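Local coordinates for Lin1840 protein (Listeria innocua serovar 6a, PDB 4ZOC) that probably hydrolyses terminal non-reducing beta-D-glucosyl residues, releasing beta-D-glucose in the breakdown of beta-1,2-glucans, at residues S26-K31 with E38-L43; E46-D51 with Y307-K312; G130-F135 with N337-F342. The protein carries 2 engineered substitutions. All blocks are in the same frame, centred on the assembly; numbering follows the deposited sequence.

Interaction 1: residues S26-K31 with E38-L43; sequences SPFLFK and ELTGPL
In the loop that follows the first strand of the TIM barrel, Phe28 and Leu29 lie against Leu39, Thr40 and Leu43 of helix 37-47, the helix to which that loop leads. The Phe28 ring carries most of the apolar contact. Leu39 CD1 sits over one ring face, 4.0 Å from the centroid and 20° off the normal, a CH-pi contact; Ser26 CB lies over the opposite face, so the ring is sandwiched. Leu43 CD2 comes to the ring edge, 3.5 Å from Phe28 CE1. A first torsion of 48° tucks Phe28 CG between backbone N and carbonyl carbon, turning the ring to the helix. The next residue, Leu29, brings CD2 to the same methyl, Leu43 CD2, at 3.7 Å, and the two leucines cross at about a right angle. The polar link is Thr40 OG1 to Phe28 O, a hydrogen bond whose 2.5 Å length is doubtful as a measure of strength. Ser26 touches Trp271 of the glucose pocket, and the Phe28 side chain is about 8 Å from a bound glucose. Thr40 OG1 is also paired with Ala37 O in its own helix; with one proton for two carbonyl oxygens, the hydroxyl must divide or alternate its donation. It thus ties a loop carbonyl to the helix beside a ring with apolar groups over both faces.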
loop_
_atom_site.group_PDB
_atom_site.type_symbol
_atom_site.label_atom_id
_atom_site.label_comp_id
_atom_site.label_asym_id
_atom_site.label_seq_id
_atom_site.Cartn_x
_atom_site.Cartn_y
_atom_site.Cartn_z
ATOM N N SER A 26 24.651 22.518 13.263
ATOM C CA SER A 26 25.530 21.528 13.868
ATOM C C SER A 26 26.573 22.260 14.730
ATOM O O SER A 26 26.872 23.438 14.438
ATOM C CB SER A 26 26.239 20.771 12.779
ATOM O OG SER A 26 25.327 19.897 12.123
ATOM N N PRO A 27 27.145 21.598 15.747
ATOM C CA PRO A 27 27.956 22.363 16.709
ATOM C C PRO A 27 29.231 23.001 16.125
ATOM O O PRO A 27 29.723 24.068 16.607
ATOM C CB PRO A 27 28.337 21.336 17.754
ATOM C CG PRO A 27 28.178 19.974 17.059
ATOM C CD PRO A 27 26.953 20.213 16.192
ATOM N N PHE A 28 29.800 22.330 15.140
ATOM C CA PHE A 28 31.113 22.776 14.604
ATOM C C PHE A 28 30.993 23.972 13.664
ATOM O O PHE A 28 32.000 24.471 13.148
ATOM C CB PHE A 28 31.852 21.606 13.906
ATOM C CG PHE A 28 31.023 20.841 12.954
ATOM C CD1 PHE A 28 30.888 21.287 11.669
ATOM C CD2 PHE A 28 30.415 19.636 13.333
ATOM C CE1 PHE A 28 30.109 20.564 10.767
ATOM C CE2 PHE A 28 29.617 18.929 12.425
ATOM C CZ PHE A 28 29.489 19.400 11.164
ATOM N N LEU A 29 29.771 24.450 13.463
ATOM C CA LEU A 29 29.520 25.758 12.816
ATOM C C LEU A 29 29.605 26.946 13.795
ATOM O O LEU A 29 29.514 28.083 13.393
ATOM C CB LEU A 29 28.201 25.786 12.052
ATOM C CG LEU A 29 28.150 24.676 11.014
ATOM C CD1 LEU A 29 26.788 24.415 10.441
ATOM C CD2 LEU A 29 29.123 24.983 9.885
ATOM N N PHE A 30 29.857 26.681 15.054
ATOM C CA PHE A 30 29.924 27.720 16.032
ATOM C C PHE A 30 31.365 27.865 16.495
ATOM O O PHE A 30 32.072 26.897 16.693
ATOM C CB PHE A 30 29.027 27.414 17.243
ATOM C CG PHE A 30 27.574 27.417 16.956
ATOM C CD1 PHE A 30 26.960 26.282 16.519
ATOM C CD2 PHE A 30 26.800 28.542 17.166
ATOM C CE1 PHE A 30 25.567 26.278 16.288
ATOM C CE2 PHE A 30 25.426 28.544 16.918
ATOM C CZ PHE A 30 24.816 27.395 16.494
ATOM N N LYS A 31 31.765 29.086 16.773
ATOM C CA LYS A 31 32.958 29.303 17.517
ATOM C C LYS A 31 32.891 28.586 18.895
ATOM O O LYS A 31 31.818 28.507 19.578
ATOM C CB LYS A 31 33.119 30.813 17.727
ATOM C CG LYS A 31 34.320 31.217 18.564
ATOM C CD LYS A 31 34.329 32.748 18.630
ATOM C CE LYS A 31 35.336 33.263 19.641
ATOM N NZ LYS A 31 36.687 32.919 19.157
ATOM N N GLU A 38 37.778 21.017 11.667
ATOM C CA GLU A 38 38.119 20.867 10.230
ATOM C C GLU A 38 36.905 20.942 9.289
ATOM O O GLU A 38 37.044 21.322 8.117
ATOM C CB GLU A 38 38.905 19.563 9.978
ATOM C CG GLU A 38 38.136 18.242 9.996
ATOM C CD GLU A 38 37.840 17.698 11.396
ATOM O OE1 GLU A 38 38.276 18.293 12.429
ATOM O OE2 GLU A 38 37.150 16.647 11.471
ATOM N N LEU A 39 35.723 20.582 9.786
ATOM C CA LEU A 39 34.518 20.692 8.969
ATOM C C LEU A 39 33.980 22.118 8.873
ATOM O O LEU A 39 33.234 22.445 7.949
ATOM C CB LEU A 39 33.444 19.743 9.471
ATOM C CG LEU A 39 33.791 18.242 9.604
ATOM C CD1 LEU A 39 32.557 17.451 10.086
ATOM C CD2 LEU A 39 34.360 17.666 8.313
ATOM N N THR A 40 34.359 22.968 9.810
ATOM C CA THR A 40 33.782 24.329 9.931
ATOM C C THR A 40 33.880 25.317 8.775
ATOM O O THR A 40 32.861 25.847 8.343
ATOM C CB THR A 40 34.387 25.000 11.160
ATOM O OG1 THR A 40 34.279 24.102 12.289
ATOM C CG2 THR A 40 33.713 26.325 11.446
ATOM N N GLY A 41 35.094 25.623 8.292
ATOM C CA GLY A 41 35.250 26.565 7.136
ATOM C C GLY A 41 34.545 26.182 5.832
ATOM O O GLY A 41 33.777 26.950 5.271
ATOM N N PRO A 42 34.779 24.963 5.358
ATOM C CA PRO A 42 34.081 24.550 4.156
ATOM C C PRO A 42 32.538 24.604 4.267
ATOM O O PRO A 42 31.870 25.046 3.348
ATOM C CB PRO A 42 34.596 23.131 3.935
ATOM C CG PRO A 42 35.980 23.174 4.542
ATOM C CD PRO A 42 35.763 23.950 5.800
ATOM N N LEU A 43 31.975 24.158 5.385
ATOM C CA LEU A 43 30.531 24.121 5.501
ATOM C C LEU A 43 29.935 25.542 5.722
ATOM O O LEU A 43 28.894 25.868 5.195
ATOM C CB LEU A 43 30.137 23.086 6.560
ATOM C CG LEU A 43 28.664 22.782 6.733
ATOM C CD1 LEU A 43 28.118 22.148 5.444
ATOM C CD2 LEU A 43 28.476 21.909 7.982
#

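Interaction 2: residues E46-D51 with Y307-K312; sequences EMKLTD and YIHELK
Met47 O, at the end of helix 37-47, accepts a hydrogen bond from His309 NE2 on helix 306-316, 3.1 Å long and nearly straight, with an N-H...O angle of 170°. The oxygen lies at the ring edge, 7° out of the imidazole plane, while the donor is tilted 17° from the carbonyl plane. The Met47 side chain turns aside to Met303 and Thr305. Lys48 follows with positive phi as the residue that ends the helix in a Schellman motif, and this turn brings two successive carbonyls to the same histidine: Lys48 O stands 3.3 Å from His309 CE1, close to a carbon that the ring nitrogens would polarise. Lys48 CB touches His309 NE2 at 3.8 Å, and the chain, bent at its third and fourth torsions, folds back to place NZ over one ring face, 4.2 Å above the plane and offset toward the rim. Ile308 CG2 lies over the centre of the other face, and the ring of His53 meets the imidazole at a steep angle. The ammonium group would probably disfavour a second proton on His309. In the barrel, the helices joined here follow the first and eighth strands, which are neighbours in the sheet. Leu49 turns inward, packing on Leu25 of the first strand and approaching Ile308. Thr50 then caps the short helix 51-54 with its side chain, and its N is hydrogen-bonded to His53 ND1.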
loop_
_atom_site.group_PDB
_atom_site.type_symbol
_atom_site.label_atom_id
_atom_site.label_comp_id
_atom_site.label_asym_id
_atom_site.label_seq_id
_atom_site.Cartn_x
_atom_site.Cartn_y
_atom_site.Cartn_z
ATOM N N GLU A 46 29.818 26.910 2.108
ATOM C CA GLU A 46 28.791 26.263 1.295
ATOM C C GLU A 46 27.406 26.709 1.691
ATOM O O GLU A 46 26.573 26.940 0.813
ATOM C CB GLU A 46 28.924 24.750 1.343
ATOM C CG GLU A 46 27.701 23.973 0.872
ATOM C CD GLU A 46 27.785 22.473 1.211
ATOM O OE1 GLU A 46 28.841 21.985 1.707
ATOM O OE2 GLU A 46 26.769 21.763 0.997
ATOM N N MET A 47 27.169 26.901 2.990
ATOM C CA MET A 47 25.836 27.395 3.501
ATOM C C MET A 47 25.700 28.914 3.436
ATOM O O MET A 47 24.651 29.453 3.733
ATOM C CB MET A 47 25.642 26.917 4.930
ATOM C CG MET A 47 25.623 25.370 5.005
ATOM S SD MET A 47 25.243 24.760 6.628
ATOM C CE MET A 47 23.519 25.136 6.852
ATOM N N LYS A 48 26.816 29.579 3.131
ATOM C CA LYS A 48 26.929 31.039 3.059
ATOM C C LYS A 48 26.567 31.691 4.392
ATOM O O LYS A 48 25.878 32.748 4.446
ATOM C CB LYS A 48 26.111 31.571 1.860
ATOM C CG LYS A 48 26.675 30.976 0.533
ATOM C CD LYS A 48 25.781 31.083 -0.686
ATOM C CE LYS A 48 25.334 32.508 -0.994
ATOM N NZ LYS A 48 23.916 32.821 -0.596
ATOM N N LEU A 49 27.054 31.069 5.472
ATOM C CA LEU A 49 26.778 31.571 6.827
ATOM C C LEU A 49 27.924 32.473 7.218
ATOM O O LEU A 49 29.087 32.121 6.954
ATOM C CB LEU A 49 26.650 30.452 7.867
ATOM C CG LEU A 49 25.451 29.505 7.677
ATOM C CD1 LEU A 49 25.686 28.209 8.447
ATOM C CD2 LEU A 49 24.248 30.280 8.120
ATOM N N THR A 50 27.582 33.586 7.873
ATOM C CA THR A 50 28.534 34.534 8.418
ATOM C C THR A 50 28.479 34.558 9.934
ATOM O O THR A 50 27.598 33.961 10.567
ATOM C CB THR A 50 28.091 35.916 7.958
ATOM O OG1 THR A 50 26.805 36.193 8.523
ATOM C CG2 THR A 50 28.016 35.988 6.426
ATOM N N ASP A 51 29.350 35.345 10.550
ATOM C CA ASP A 51 29.300 35.477 11.981
ATOM C C ASP A 51 28.006 36.053 12.476
ATOM O O ASP A 51 27.517 35.754 13.583
ATOM C CB ASP A 51 30.448 36.369 12.467
ATOM C CG ASP A 51 31.750 35.658 12.473
ATOM O OD1 ASP A 51 31.753 34.424 12.487
ATOM O OD2 ASP A 51 32.807 36.330 12.504
ATOM N N TYR A 307 15.099 30.205 5.672
ATOM C CA TYR A 307 14.753 31.305 6.557
ATOM C C TYR A 307 15.815 32.361 6.596
ATOM O O TYR A 307 15.541 33.576 6.349
ATOM C CB TYR A 307 14.427 30.853 7.982
ATOM C CG TYR A 307 13.038 30.171 8.177
ATOM C CD1 TYR A 307 12.060 30.127 7.157
ATOM C CD2 TYR A 307 12.732 29.557 9.387
ATOM C CE1 TYR A 307 10.835 29.561 7.379
ATOM C CE2 TYR A 307 11.494 29.004 9.618
ATOM C CZ TYR A 307 10.548 28.959 8.582
ATOM O OH TYR A 307 9.312 28.461 8.797
ATOM N N ILE A 308 17.027 31.911 6.909
ATOM C CA ILE A 308 18.134 32.852 7.120
ATOM C C ILE A 308 18.366 33.786 5.908
ATOM O O ILE A 308 18.545 34.996 6.069
ATOM C CB ILE A 308 19.346 32.079 7.669
ATOM C CG1 ILE A 308 20.278 33.029 8.423
ATOM C CG2 ILE A 308 20.107 31.329 6.610
ATOM C CD1 ILE A 308 19.903 33.220 9.870
ATOM N N HIS A 309 18.310 33.235 4.698
ATOM C CA HIS A 309 18.585 34.012 3.494
ATOM C C HIS A 309 17.358 34.725 2.897
ATOM O O HIS A 309 17.527 35.752 2.218
ATOM C CB HIS A 309 19.307 33.151 2.453
ATOM C CG HIS A 309 20.683 32.734 2.867
ATOM N ND1 HIS A 309 21.521 33.544 3.599
ATOM C CD2 HIS A 309 21.360 31.573 2.675
ATOM C CE1 HIS A 309 22.646 32.891 3.866
ATOM N NE2 HIS A 309 22.576 31.698 3.306
ATOM N N GLU A 310 16.150 34.274 3.191
ATOM C CA GLU A 310 14.922 34.818 2.510
ATOM C C GLU A 310 13.867 35.581 3.341
ATOM O O GLU A 310 13.045 36.370 2.767
ATOM C CB GLU A 310 14.150 33.695 1.769
ATOM C CG GLU A 310 15.029 32.887 0.855
ATOM C CD GLU A 310 15.421 33.591 -0.415
ATOM O OE1 GLU A 310 14.910 34.701 -0.729
ATOM O OE2 GLU A 310 16.244 32.998 -1.160
ATOM N N LEU A 311 13.833 35.376 4.659
ATOM C CA LEU A 311 12.764 35.984 5.498
ATOM C C LEU A 311 12.848 37.484 5.450
ATOM O O LEU A 311 11.815 38.141 5.424
ATOM C CB LEU A 311 12.821 35.508 6.939
ATOM C CG LEU A 311 12.295 34.090 7.228
ATOM C CD1 LEU A 311 12.268 33.861 8.713
ATOM C CD2 LEU A 311 10.885 33.899 6.714
ATOM N N LYS A 312 14.061 38.037 5.411
ATOM C CA LYS A 312 14.121 39.492 5.435
ATOM C C LYS A 312 13.456 40.079 4.185
ATOM O O LYS A 312 12.575 40.887 4.317
ATOM C CB LYS A 312 15.536 40.021 5.681
ATOM C CG LYS A 312 15.541 41.553 5.863
ATOM C CD LYS A 312 16.372 42.148 4.774
ATOM C CE LYS A 312 17.839 41.869 5.041
ATOM N NZ LYS A 312 18.585 42.947 4.366
#

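Interaction 3: residues G130-F135 with N337-F342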
loop_
_atom_site.group_PDB
_atom_site.type_symbol
_atom_site.label_atom_id
_atom_site.label_comp_id
_atom_site.label_asym_id
_atom_site.label_seq_id
_atom_site.Cartn_x
_atom_site.Cartn_y
_atom_site.Cartn_z
ATOM N N GLY A 130 25.013 17.739 28.498
ATOM C CA GLY A 130 24.686 19.073 28.066
ATOM C C GLY A 130 23.500 19.282 27.127
ATOM O O GLY A 130 23.316 20.355 26.629
ATOM N N HIS A 131 22.739 18.236 26.868
ATOM C CA HIS A 131 21.575 18.295 25.981
ATOM C C HIS A 131 20.294 18.704 26.696
ATOM O O HIS A 131 19.978 18.177 27.727
ATOM C CB HIS A 131 21.357 16.922 25.335
ATOM C CG HIS A 131 22.560 16.385 24.614
ATOM N ND1 HIS A 131 23.069 16.949 23.462
ATOM C CD2 HIS A 131 23.391 15.363 24.924
ATOM C CE1 HIS A 131 24.133 16.281 23.074
ATOM N NE2 HIS A 131 24.358 15.325 23.957
ATOM N N HIS A 132 19.512 19.583 26.053
ATOM C CA HIS A 132 18.272 20.142 26.615
ATOM C C HIS A 132 17.025 19.472 26.079
ATOM O O HIS A 132 16.021 19.465 26.768
ATOM C CB HIS A 132 18.099 21.599 26.288
ATOM C CG HIS A 132 19.301 22.418 26.676
ATOM N ND1 HIS A 132 19.655 23.566 26.020
ATOM C CD2 HIS A 132 20.216 22.239 27.656
ATOM C CE1 HIS A 132 20.776 24.049 26.547
ATOM N NE2 HIS A 132 21.124 23.286 27.561
ATOM N N VAL A 133 17.062 19.026 24.829
ATOM C CA VAL A 133 15.918 18.412 24.140
ATOM C C VAL A 133 16.322 17.127 23.463
ATOM O O VAL A 133 17.391 17.055 22.875
ATOM C CB VAL A 133 15.436 19.357 22.942
ATOM C CG1 VAL A 133 14.236 18.843 22.185
ATOM C CG2 VAL A 133 15.130 20.737 23.427
ATOM N N THR A 134 15.438 16.132 23.487
ATOM C CA THR A 134 15.623 14.989 22.619
ATOM C C THR A 134 14.538 14.867 21.579
ATOM O O THR A 134 13.358 15.096 21.881
ATOM C CB THR A 134 15.697 13.667 23.417
ATOM O OG1 THR A 134 15.873 12.579 22.497
ATOM C CG2 THR A 134 14.392 13.356 24.266
ATOM N N PHE A 135 14.945 14.366 20.414
ATOM C CA PHE A 135 14.047 14.121 19.289
ATOM C C PHE A 135 13.383 12.740 19.432
ATOM O O PHE A 135 13.656 11.797 18.638
ATOM C CB PHE A 135 14.788 14.247 18.016
ATOM C CG PHE A 135 15.432 15.646 17.762
ATOM C CD1 PHE A 135 14.648 16.868 17.944
ATOM C CD2 PHE A 135 16.765 15.742 17.327
ATOM C CE1 PHE A 135 15.212 18.060 17.707
ATOM C CE2 PHE A 135 17.294 16.974 16.998
ATOM C CZ PHE A 135 16.498 18.116 17.184
ATOM N N ASN A 337 13.135 29.558 28.138
ATOM C CA ASN A 337 12.707 29.923 29.517
ATOM C C ASN A 337 12.227 28.740 30.351
ATOM O O ASN A 337 12.605 28.621 31.510
ATOM C CB ASN A 337 11.693 31.081 29.463
ATOM C CG ASN A 337 11.549 31.841 30.780
ATOM O OD1 ASN A 337 12.502 32.025 31.559
ATOM N ND2 ASN A 337 10.358 32.299 31.013
ATOM N N ASP A 338 11.464 27.831 29.719
ATOM C CA ASP A 338 11.001 26.610 30.297
ATOM C C ASP A 338 12.146 25.755 30.776
ATOM O O ASP A 338 12.004 25.061 31.767
ATOM C CB ASP A 338 10.106 25.833 29.296
ATOM C CG ASP A 338 8.740 26.501 29.071
ATOM O OD1 ASP A 338 8.365 27.474 29.776
ATOM O OD2 ASP A 338 7.994 26.039 28.203
ATOM N N LEU A 339 13.276 25.788 30.061
ATOM C CA LEU A 339 14.482 24.985 30.402
ATOM C C LEU A 339 15.386 25.729 31.440
ATOM O O LEU A 339 16.384 25.205 31.896
ATOM C CB LEU A 339 15.264 24.663 29.153
ATOM C CG LEU A 339 14.558 23.730 28.157
ATOM C CD1 LEU A 339 15.139 23.912 26.786
ATOM C CD2 LEU A 339 14.755 22.318 28.657
ATOM N N GLY A 340 15.009 26.950 31.819
ATOM C CA GLY A 340 15.767 27.690 32.833
ATOM C C GLY A 340 17.013 28.375 32.291
ATOM O O GLY A 340 17.861 28.842 33.078
ATOM N N LEU A 341 17.129 28.480 30.968
ATOM C CA LEU A 341 18.366 28.967 30.331
ATOM C C LEU A 341 18.680 30.396 30.625
ATOM O O LEU A 341 19.838 30.759 30.535
ATOM C CB LEU A 341 18.368 28.697 28.817
ATOM C CG LEU A 341 18.234 27.191 28.549
ATOM C CD1 LEU A 341 18.189 27.058 26.983
ATOM C CD2 LEU A 341 19.344 26.323 29.170
ATOM N N PHE A 342 17.663 31.228 30.912
ATOM C CA PHE A 342 17.973 32.635 31.257
ATOM C C PHE A 342 18.557 32.844 32.656
ATOM O O PHE A 342 19.134 33.896 32.930
ATOM C CB PHE A 342 16.761 33.521 31.037
ATOM C CG PHE A 342 16.335 33.593 29.604
ATOM C CD1 PHE A 342 17.091 34.318 28.698
ATOM C CD2 PHE A 342 15.186 32.946 29.163
ATOM C CE1 PHE A 342 16.723 34.433 27.417
ATOM C CE2 PHE A 342 14.813 33.045 27.844
ATOM C CZ PHE A 342 15.587 33.763 26.963
#
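The CH-pi contact of this pair joins Leu341 to His132: methyl CD2 of Leu341 stands over one face of the imidazole, 4.0 Å from the centroid and 25° off the normal. Leu341 comes from the direction opposite to that of the histidine, and both its methyls lie on the same side of the ring plane, CD2 over the face at 3.8 Å from His132 CE1 and CD1 farther out by the ND1-CE1 edge, 3.9 Å from His132 ND1. In the van der Waals packing, Leu339 CD1 touches His132 CB at 3.8 Å and Leu339 CD2 lies 3.6 Å from His132 O. CB is placed by the backbone; the first torsion, -53°, turns the ring beside the backbone N, where it meets Leu341. Both leucines reach the one histidine, with the turn at Gly340 between them: this residue, at positive phi, ends helix 322-338 in a Schellman motif, its N bonded to Asn337 O at 2.9 Å. On the other side, Gly130 closes the preceding helix in the same way, just before the fourth barrel strand, 133-134. His132 lies just before that strand, at the N-terminal end of the barrel there, and shares backbone hydrogen bonds with Phe88 and Ala187 of the strands on either side. No hydrogen bond joins the two segments; Leu339 O is held by Arg347 NE and Asp338 by a salt bridge with Lys232.

From the N terminus, interaction 1 closes first, a short loop between the first barrel strand and helix 37-47. Interaction 2 opens at the end of that same helix and closes only at helix 306-316, after the eighth strand, so it bridges the two ends of the barrel sequence. Interaction 3 opens inside this span, at the fourth strand, and closes beyond it, at the C-terminal end of helix 322-338; interactions 2 and 3 therefore cross, whereas interaction 1 precedes both in series. Interactions 1 and 2 touch through Leu29 CD1 and Met47 SD, 4.1 Å apart. Interaction 3 stays separate, its centre about 22 Å from that of interaction 1 and about 25 Å from that of interaction 2.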